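Local coordinates for protein cruciferin (Brassica napus, PDB 3KGL) that probably serves as a seed storage protein, an 11S globulin of cupin fold that forms a nutrient reserve for the germinating seedling, at residues A[48-53]-A[171-176]; A[22-27]-A[251-256]; A[67-72]-A[147-152]. All blocks are in the same frame, centred on the assembly; numbering follows the deposited sequence.

Interaction 1 (A[48-53]-A[171-176]); sequences YIIESK and QPLVIV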
loop_
_atom_site.group_PDB
_atom_site.type_symbol
_atom_site.label_atom_id
_atom_site.label_comp_id
_atom_site.label_asym_id
_atom_site.label_seq_id
_atom_site.Cartn_x
_atom_site.Cartn_y
_atom_site.Cartn_z
ATOM N N TYR A 48 -26.989 8.435 -0.470
ATOM C CA TYR A 48 -28.183 8.033 0.246
ATOM C C TYR A 48 -29.194 9.135 0.044
ATOM O O TYR A 48 -28.877 10.302 0.289
ATOM C CB TYR A 48 -27.915 7.926 1.744
ATOM C CG TYR A 48 -26.847 6.943 2.154
ATOM C CD1 TYR A 48 -26.576 5.815 1.391
ATOM C CD2 TYR A 48 -26.136 7.127 3.331
ATOM C CE1 TYR A 48 -25.607 4.908 1.777
ATOM C CE2 TYR A 48 -25.173 6.231 3.725
ATOM C CZ TYR A 48 -24.910 5.120 2.950
ATOM O OH TYR A 48 -23.946 4.226 3.354
ATOM N N ILE A 49 -30.403 8.790 -0.400
ATOM C CA ILE A 49 -31.505 9.761 -0.373
ATOM C C ILE A 49 -32.620 9.351 0.570
ATOM O O ILE A 49 -33.494 8.566 0.186
ATOM C CB ILE A 49 -32.150 9.983 -1.730
ATOM C CG1 ILE A 49 -31.098 10.023 -2.834
ATOM C CG2 ILE A 49 -32.898 11.259 -1.673
ATOM C CD1 ILE A 49 -31.563 10.712 -4.093
ATOM N N ILE A 50 -32.598 9.899 1.786
ATOM C CA ILE A 50 -33.469 9.420 2.859
ATOM C C ILE A 50 -34.713 10.287 3.068
ATOM O O ILE A 50 -34.613 11.496 3.290
ATOM C CB ILE A 50 -32.705 9.260 4.187
ATOM C CG1 ILE A 50 -31.393 8.513 3.948
ATOM C CG2 ILE A 50 -33.562 8.504 5.183
ATOM C CD1 ILE A 50 -30.351 8.781 4.989
ATOM N N GLU A 51 -35.883 9.650 2.999
ATOM C CA GLU A 51 -37.161 10.350 3.098
ATOM C C GLU A 51 -37.464 10.711 4.538
ATOM O O GLU A 51 -36.606 10.577 5.400
ATOM C CB GLU A 51 -38.293 9.499 2.514
ATOM C CG GLU A 51 -38.310 9.435 0.995
ATOM C CD GLU A 51 -38.353 10.819 0.344
ATOM O OE1 GLU A 51 -38.486 11.833 1.075
ATOM O OE2 GLU A 51 -38.256 10.895 -0.905
ATOM N N SER A 52 -38.680 11.170 4.810
ATOM C CA SER A 52 -39.005 11.575 6.167
ATOM C C SER A 52 -39.479 10.393 7.003
ATOM O O SER A 52 -40.157 9.498 6.490
ATOM C CB SER A 52 -40.025 12.698 6.166
ATOM O OG SER A 52 -39.664 13.670 7.130
ATOM N N LYS A 53 -39.109 10.402 8.287
ATOM C CA LYS A 53 -39.352 9.281 9.196
ATOM C C LYS A 53 -38.447 8.125 8.782
ATOM O O LYS A 53 -38.580 6.997 9.272
ATOM C CB LYS A 53 -40.815 8.822 9.133
ATOM C CG LYS A 53 -41.841 9.752 9.764
ATOM C CD LYS A 53 -43.192 9.641 9.032
ATOM C CE LYS A 53 -43.578 8.187 8.713
ATOM N NZ LYS A 53 -44.787 8.057 7.825
ATOM N N GLN A 171 -37.639 18.046 5.060
ATOM C CA GLN A 171 -37.273 17.716 3.692
ATOM C C GLN A 171 -36.425 16.440 3.625
ATOM O O GLN A 171 -36.002 15.902 4.649
ATOM C CB GLN A 171 -36.491 18.886 3.102
ATOM C CG GLN A 171 -35.631 19.612 4.133
ATOM C CD GLN A 171 -34.385 20.244 3.533
ATOM O OE1 GLN A 171 -33.588 20.862 4.244
ATOM N NE2 GLN A 171 -34.207 20.090 2.222
ATOM N N PRO A 172 -36.161 15.951 2.411
ATOM C CA PRO A 172 -35.282 14.787 2.278
ATOM C C PRO A 172 -33.859 15.063 2.762
ATOM O O PRO A 172 -33.292 16.132 2.525
ATOM C CB PRO A 172 -35.278 14.525 0.767
ATOM C CG PRO A 172 -36.519 15.165 0.255
ATOM C CD PRO A 172 -36.728 16.368 1.120
ATOM N N LEU A 173 -33.292 14.081 3.446
ATOM C CA LEU A 173 -31.908 14.142 3.889
ATOM C C LEU A 173 -31.023 13.441 2.872
ATOM O O LEU A 173 -31.243 12.269 2.551
ATOM C CB LEU A 173 -31.769 13.458 5.247
ATOM C CG LEU A 173 -30.357 13.120 5.706
ATOM C CD1 LEU A 173 -29.576 14.379 6.051
ATOM C CD2 LEU A 173 -30.458 12.189 6.879
ATOM N N VAL A 174 -30.025 14.153 2.359
ATOM C CA VAL A 174 -29.174 13.604 1.312
ATOM C C VAL A 174 -27.742 13.514 1.791
ATOM O O VAL A 174 -27.075 14.528 1.963
ATOM C CB VAL A 174 -29.214 14.455 0.020
ATOM C CG1 VAL A 174 -28.140 14.002 -0.922
ATOM C CG2 VAL A 174 -30.558 14.342 -0.657
ATOM N N ILE A 175 -27.272 12.295 2.023
ATOM C CA ILE A 175 -25.863 12.103 2.296
ATOM C C ILE A 175 -25.183 11.585 1.023
ATOM O O ILE A 175 -25.745 10.764 0.291
ATOM C CB ILE A 175 -25.576 11.164 3.519
ATOM C CG1 ILE A 175 -26.248 11.672 4.795
ATOM C CG2 ILE A 175 -24.082 11.090 3.791
ATOM C CD1 ILE A 175 -27.516 10.943 5.161
ATOM N N VAL A 176 -23.982 12.101 0.767
ATOM C CA VAL A 176 -23.145 11.692 -0.345
ATOM C C VAL A 176 -21.810 11.160 0.214
ATOM O O VAL A 176 -21.271 11.737 1.162
ATOM C CB VAL A 176 -22.975 12.880 -1.299
ATOM C CG1 VAL A 176 -21.517 13.141 -1.627
ATOM C CG2 VAL A 176 -23.824 12.665 -2.548
#
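P172 comes alongside E51 where strand 43-50 gives out. CG of its ring lies 4.0 Å from OE1 of E51, and the two side chains point the same way. The glutamate can lie there because its chain folds at chi2 (-55°). Proline suits this place because P172 stands just outside the paired strand, where no N-H is given to 48-53; its CA-H meets the carbonyl oxygen of I50.

L173 opens the regular pairing. It forms an antiparallel hydrogen-bonded pair with I50, with I50 N 2.8 Å from L173 O and L173 N 2.9 Å from I50 O. On one face of the sheet the two side chains run side by side, pointing the same way, CD2 of L173 resting 3.9 Å from CD1 of I50.

V174 falls on the other face of the sheet, in a non-hydrogen-bonded pair with I49. CG2 of V174 and CG2 of I49 meet at 4.0 Å, and such beta-branched residues suit extended backbone. The CA-H of V174 also points at Y48 O.

I175 returns to the L173 face. Y48 N gives a bond of 2.7 Å to I175 O, while the return bond from I175 N to Y48 O is weak. CB of I175 lies obliquely against the ring of Y48, 4.1 Å from CD2. Farther out, its CD1 reaches diagonally to CD1 of I50, at 3.6 Å, so that I50 touches both apolar neighbours with one methyl.

The two strands lie in the middle of the sheet, with 26-30 next to 43-50 and 65-71 next to 173-180. The face carrying Y48, I50 and I175 packs inside the N-terminal cupin barrel against F165 of strand 162-166 and Y56 of strand 54-61, Y56 stacking on the Y48 ring.

Interaction 2 (A[22-27]-A[251-256]); sequences KAEAGR and NIIRVQ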
loop_
_atom_site.group_PDB
_atom_site.type_symbol
_atom_site.label_atom_id
_atom_site.label_comp_id
_atom_site.label_asym_id
_atom_site.label_seq_id
_atom_site.Cartn_x
_atom_site.Cartn_y
_atom_site.Cartn_z
ATOM N N LYS A 22 -34.101 0.751 -4.239
ATOM C CA LYS A 22 -35.273 1.451 -3.760
ATOM C C LYS A 22 -35.749 0.785 -2.482
ATOM O O LYS A 22 -36.039 -0.406 -2.462
ATOM C CB LYS A 22 -36.354 1.499 -4.854
ATOM C CG LYS A 22 -35.850 2.165 -6.139
ATOM C CD LYS A 22 -36.662 1.853 -7.390
ATOM C CE LYS A 22 -37.507 3.056 -7.804
ATOM N NZ LYS A 22 -37.669 3.175 -9.290
ATOM N N ALA A 23 -35.791 1.560 -1.406
ATOM C CA ALA A 23 -36.257 1.059 -0.122
ATOM C C ALA A 23 -37.558 1.728 0.319
ATOM O O ALA A 23 -37.886 2.814 -0.148
ATOM C CB ALA A 23 -35.182 1.252 0.930
ATOM N N GLU A 24 -38.274 1.059 1.221
ATOM C CA GLU A 24 -39.480 1.581 1.874
ATOM C C GLU A 24 -39.495 3.103 2.030
ATOM O O GLU A 24 -40.449 3.755 1.621
ATOM C CB GLU A 24 -39.680 0.888 3.241
ATOM C CG GLU A 24 -40.773 1.460 4.153
ATOM C CD GLU A 24 -41.150 0.531 5.319
ATOM O OE1 GLU A 24 -40.408 0.456 6.327
ATOM O OE2 GLU A 24 -42.213 -0.117 5.238
ATOM N N ALA A 25 -38.439 3.672 2.602
ATOM C CA ALA A 25 -38.416 5.109 2.884
ATOM C C ALA A 25 -37.160 5.823 2.389
ATOM O O ALA A 25 -36.624 6.703 3.057
ATOM C CB ALA A 25 -38.621 5.376 4.378
ATOM N N GLY A 26 -36.689 5.451 1.213
ATOM C CA GLY A 26 -35.551 6.130 0.638
ATOM C C GLY A 26 -34.862 5.215 -0.342
ATOM O O GLY A 26 -35.321 4.090 -0.586
ATOM N N ARG A 27 -33.755 5.683 -0.904
ATOM C CA ARG A 27 -33.034 4.843 -1.837
ATOM C C ARG A 27 -31.536 5.121 -1.862
ATOM O O ARG A 27 -31.076 6.239 -1.614
ATOM C CB ARG A 27 -33.632 4.984 -3.234
ATOM C CG ARG A 27 -33.665 6.402 -3.720
ATOM C CD ARG A 27 -34.391 6.535 -5.025
ATOM N NE ARG A 27 -34.615 7.946 -5.308
ATOM C CZ ARG A 27 -34.653 8.461 -6.529
ATOM N NH1 ARG A 27 -34.481 7.672 -7.588
ATOM N NH2 ARG A 27 -34.854 9.764 -6.684
ATOM N N ASN A 251 -33.023 -1.275 2.842
ATOM C CA ASN A 251 -32.180 -0.843 3.933
ATOM C C ASN A 251 -32.509 0.537 4.503
ATOM O O ASN A 251 -31.959 0.921 5.528
ATOM C CB ASN A 251 -30.721 -0.905 3.502
ATOM C CG ASN A 251 -29.787 -0.797 4.661
ATOM O OD1 ASN A 251 -29.211 0.262 4.916
ATOM N ND2 ASN A 251 -29.654 -1.881 5.402
ATOM N N ILE A 252 -33.386 1.283 3.833
ATOM C CA ILE A 252 -33.919 2.544 4.363
ATOM C C ILE A 252 -35.412 2.359 4.675
ATOM O O ILE A 252 -36.232 2.242 3.768
ATOM C CB ILE A 252 -33.751 3.690 3.351
ATOM C CG1 ILE A 252 -32.486 3.480 2.515
ATOM C CG2 ILE A 252 -33.741 5.032 4.049
ATOM C CD1 ILE A 252 -31.837 4.768 2.015
ATOM N N ILE A 253 -35.768 2.321 5.953
ATOM C CA ILE A 253 -37.130 1.949 6.343
ATOM C C ILE A 253 -37.971 3.073 6.954
ATOM O O ILE A 253 -37.453 4.072 7.452
ATOM C CB ILE A 253 -37.119 0.783 7.351
ATOM C CG1 ILE A 253 -36.364 1.190 8.626
ATOM C CG2 ILE A 253 -36.542 -0.477 6.707
ATOM C CD1 ILE A 253 -36.586 0.263 9.809
ATOM N N ARG A 254 -39.284 2.892 6.920
ATOM C CA ARG A 254 -40.181 3.820 7.588
ATOM C C ARG A 254 -40.194 3.498 9.078
ATOM O O ARG A 254 -40.512 2.370 9.493
ATOM C CB ARG A 254 -41.595 3.786 6.978
ATOM C CG ARG A 254 -42.522 4.887 7.501
ATOM C CD ARG A 254 -43.276 5.619 6.381
ATOM N NE ARG A 254 -42.444 6.624 5.709
ATOM C CZ ARG A 254 -42.145 6.619 4.407
ATOM N NH1 ARG A 254 -42.621 5.669 3.608
ATOM N NH2 ARG A 254 -41.375 7.577 3.895
ATOM N N VAL A 255 -39.807 4.481 9.880
ATOM C CA VAL A 255 -39.820 4.283 11.311
ATOM C C VAL A 255 -41.185 4.636 11.838
ATOM O O VAL A 255 -41.579 5.803 11.842
ATOM C CB VAL A 255 -38.748 5.108 12.032
ATOM C CG1 VAL A 255 -38.958 5.054 13.528
ATOM C CG2 VAL A 255 -37.369 4.583 11.691
ATOM N N GLN A 256 -41.917 3.610 12.259
ATOM C CA GLN A 256 -43.171 3.821 12.963
ATOM C C GLN A 256 -42.854 4.131 14.427
ATOM O O GLN A 256 -42.120 3.386 15.092
ATOM C CB GLN A 256 -44.076 2.583 12.872
ATOM C CG GLN A 256 -43.844 1.692 11.651
ATOM C CD GLN A 256 -44.394 2.273 10.348
ATOM O OE1 GLN A 256 -44.248 1.667 9.283
ATOM N NE2 GLN A 256 -45.028 3.443 10.430
#
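Two hydrogen bonds, one from each segment, tie A25 to I252 and R254 to E24. A25 N donates a hydrogen bond to I252 O at 2.9 Å, approaching from above the carbonyl plane. R254 N donates one to OE1 of E24 at 2.7 Å, meeting the carboxylate on its anti side, 34° out of plane. Glutamate has the length for this: CG stands anti to its own backbone N (chi1 171°) and the chain runs on extended. With an alanine here, R254 N would probably be left without this acceptor.

The apolar contact is between A23 and I252, CB to CB at 3.7 Å; the small alanine lets the broad isoleucine come close. CD1 of I252 runs on beside the backbone N of R27, at 3.6 Å.

R254 adds a flat group. Bent at chi2 and chi3, it lays one guanidinium face over CB of A25, and NH2 has a weak hydrogen bond to S52 O; its charge stays well apart from that of E24.

A23 and G26 exchange backbone bonds, the mark of a beta-hairpin with a two-residue turn at E24-A25, and the backbone angles of G26 call for glycine. Strand 252-254, which pairs with 54-61 in the second sheet, packs against this hairpin at the edge of the first sheet, consistent with the two-sheet cupin fold.

Interaction 3 (A[67-72]-A[147-152]); sequences SFVAKG and EHIRTG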
loop_
_atom_site.group_PDB
_atom_site.type_symbol
_atom_site.label_atom_id
_atom_site.label_comp_id
_atom_site.label_asym_id
_atom_site.label_seq_id
_atom_site.Cartn_x
_atom_site.Cartn_y
_atom_site.Cartn_z
ATOM N N SER A 67 -18.115 10.931 4.293
ATOM C CA SER A 67 -19.478 11.285 3.915
ATOM C C SER A 67 -19.655 12.794 3.962
ATOM O O SER A 67 -18.975 13.472 4.731
ATOM C CB SER A 67 -20.498 10.607 4.848
ATOM O OG SER A 67 -20.358 9.188 4.893
ATOM N N PHE A 68 -20.564 13.309 3.134
ATOM C CA PHE A 68 -20.960 14.721 3.156
ATOM C C PHE A 68 -22.484 14.801 3.127
ATOM O O PHE A 68 -23.136 14.025 2.431
ATOM C CB PHE A 68 -20.366 15.454 1.961
ATOM C CG PHE A 68 -20.639 16.931 1.946
ATOM C CD1 PHE A 68 -19.821 17.809 2.632
ATOM C CD2 PHE A 68 -21.701 17.448 1.214
ATOM C CE1 PHE A 68 -20.068 19.173 2.597
ATOM C CE2 PHE A 68 -21.957 18.800 1.182
ATOM C CZ PHE A 68 -21.138 19.666 1.875
ATOM N N VAL A 69 -23.054 15.713 3.909
ATOM C CA VAL A 69 -24.498 15.905 3.910
ATOM C C VAL A 69 -24.781 17.071 2.981
ATOM O O VAL A 69 -24.354 18.192 3.243
ATOM C CB VAL A 69 -25.043 16.203 5.320
ATOM C CG1 VAL A 69 -24.989 14.963 6.200
ATOM C CG2 VAL A 69 -24.239 17.293 5.946
ATOM N N ALA A 70 -25.471 16.794 1.879
ATOM C CA ALA A 70 -25.615 17.771 0.807
ATOM C C ALA A 70 -26.907 18.545 0.949
ATOM O O ALA A 70 -26.941 19.749 0.706
ATOM C CB ALA A 70 -25.564 17.089 -0.533
ATOM N N LYS A 71 -27.965 17.835 1.328
ATOM C CA LYS A 71 -29.274 18.430 1.562
ATOM C C LYS A 71 -29.872 17.810 2.813
ATOM O O LYS A 71 -29.928 16.590 2.942
ATOM C CB LYS A 71 -30.239 18.179 0.383
ATOM C CG LYS A 71 -29.607 18.146 -1.007
ATOM C CD LYS A 71 -30.621 18.408 -2.136
ATOM C CE LYS A 71 -30.782 19.909 -2.374
ATOM N NZ LYS A 71 -29.482 20.662 -2.252
ATOM N N GLY A 72 -30.325 18.639 3.738
ATOM C CA GLY A 72 -31.171 18.120 4.786
ATOM C C GLY A 72 -30.544 18.180 6.148
ATOM O O GLY A 72 -29.561 18.888 6.366
ATOM N N GLU A 147 -25.323 11.675 17.262
ATOM C CA GLU A 147 -25.038 13.044 16.861
ATOM C C GLU A 147 -26.172 13.624 16.001
ATOM O O GLU A 147 -26.965 12.875 15.428
ATOM C CB GLU A 147 -23.704 13.097 16.103
ATOM C CG GLU A 147 -22.468 12.946 16.989
ATOM C CD GLU A 147 -21.334 12.173 16.314
ATOM O OE1 GLU A 147 -21.334 10.919 16.387
ATOM O OE2 GLU A 147 -20.432 12.818 15.731
ATOM N N HIS A 148 -26.269 14.954 15.947
ATOM C CA HIS A 148 -27.155 15.620 15.001
ATOM C C HIS A 148 -26.311 16.074 13.825
ATOM O O HIS A 148 -25.164 16.497 13.999
ATOM C CB HIS A 148 -27.864 16.823 15.625
ATOM C CG HIS A 148 -28.864 17.476 14.713
ATOM N ND1 HIS A 148 -28.612 18.662 14.056
ATOM C CD2 HIS A 148 -30.118 17.104 14.355
ATOM C CE1 HIS A 148 -29.667 18.990 13.329
ATOM N NE2 HIS A 148 -30.594 18.061 13.492
ATOM N N ILE A 149 -26.877 15.972 12.629
ATOM C CA ILE A 149 -26.184 16.383 11.417
ATOM C C ILE A 149 -27.036 17.345 10.598
ATOM O O ILE A 149 -28.265 17.213 10.537
ATOM C CB ILE A 149 -25.792 15.177 10.549
ATOM C CG1 ILE A 149 -27.002 14.273 10.317
ATOM C CG2 ILE A 149 -24.679 14.395 11.206
ATOM C CD1 ILE A 149 -26.749 13.181 9.326
ATOM N N ARG A 150 -26.368 18.320 9.989
ATOM C CA ARG A 150 -27.015 19.323 9.151
ATOM C C ARG A 150 -26.174 19.476 7.908
ATOM O O ARG A 150 -25.051 18.995 7.865
ATOM C CB ARG A 150 -27.096 20.678 9.870
ATOM C CG ARG A 150 -25.818 21.072 10.599
ATOM C CD ARG A 150 -25.523 22.563 10.507
ATOM N NE ARG A 150 -24.305 22.881 11.249
ATOM C CZ ARG A 150 -23.488 23.895 10.976
ATOM N NH1 ARG A 150 -23.755 24.724 9.969
ATOM N NH2 ARG A 150 -22.386 24.071 11.709
ATOM N N THR A 151 -26.703 20.176 6.912
ATOM C CA THR A 151 -25.997 20.346 5.647
ATOM C C THR A 151 -24.586 20.913 5.832
ATOM O O THR A 151 -24.377 21.861 6.585
ATOM C CB THR A 151 -26.822 21.185 4.665
ATOM O OG1 THR A 151 -27.958 20.416 4.235
ATOM C CG2 THR A 151 -25.997 21.573 3.457
ATOM N N GLY A 152 -23.617 20.296 5.164
ATOM C CA GLY A 152 -22.241 20.742 5.232
ATOM C C GLY A 152 -21.374 19.911 6.159
ATOM O O GLY A 152 -20.141 19.985 6.107
#
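G152 and V69 form the close-fitting part of this contact, where G152 N gives a nearly straight hydrogen bond (170°) to V69 O at 2.9 Å. Beside it the ring of F68, carried there with CG anti to the backbone N (chi1 -176°), brings CZ to 3.7 Å from CA of G152. The backbone angles of G152 call for glycine, since a CB would jam against the carbonyl O of T151. V69 also reaches inward, its CG1 4.0 Å from CD1 of I149, with the two side chains crossing at a slant between strands.

T151 grips the other end. Its OG1 donates to G72 O at 3.1 Å, in the carbonyl plane and on a lone pair, while CG2 lies 3.4 Å from A70 O; threonine offers both a donor and a methyl from one short stem. Here strand 65-71 carries a classic beta bulge, A70 and K71 both facing V174, just before the chain turns at G72 into strand 73-79 of the barrel's other sheet.

The outer side is looser. T151 is partly open to solvent, and R150 starts its side chain away from strand 65-71 and is exposed, as befits a long charged residue. Its backbone N is hydrogen-bonded to the carboxylate of D153.

Along the chain the segments run 22-27, 48-53, 67-72, 147-152, 171-176, 251-256, so the three contacts close successively wider loops, interaction 3 the innermost and interaction 2 the outermost. In space interaction 1 lies between the others, its centre about 10 Å from each, while interactions 2 and 3, with centres about 18 Å apart and nearest atoms about 11 Å apart, do not touch. One antiparallel sheet, through neighbouring strands 26-30, 43-50, 173-180 and 65-71, carries them all. Interaction 1 stays within that sheet; interactions 2 and 3 each join it to the second sheet, through strands 252-254 and 141-150, an arrangement consistent with the two sheets of the N-terminal cupin barrel facing each other.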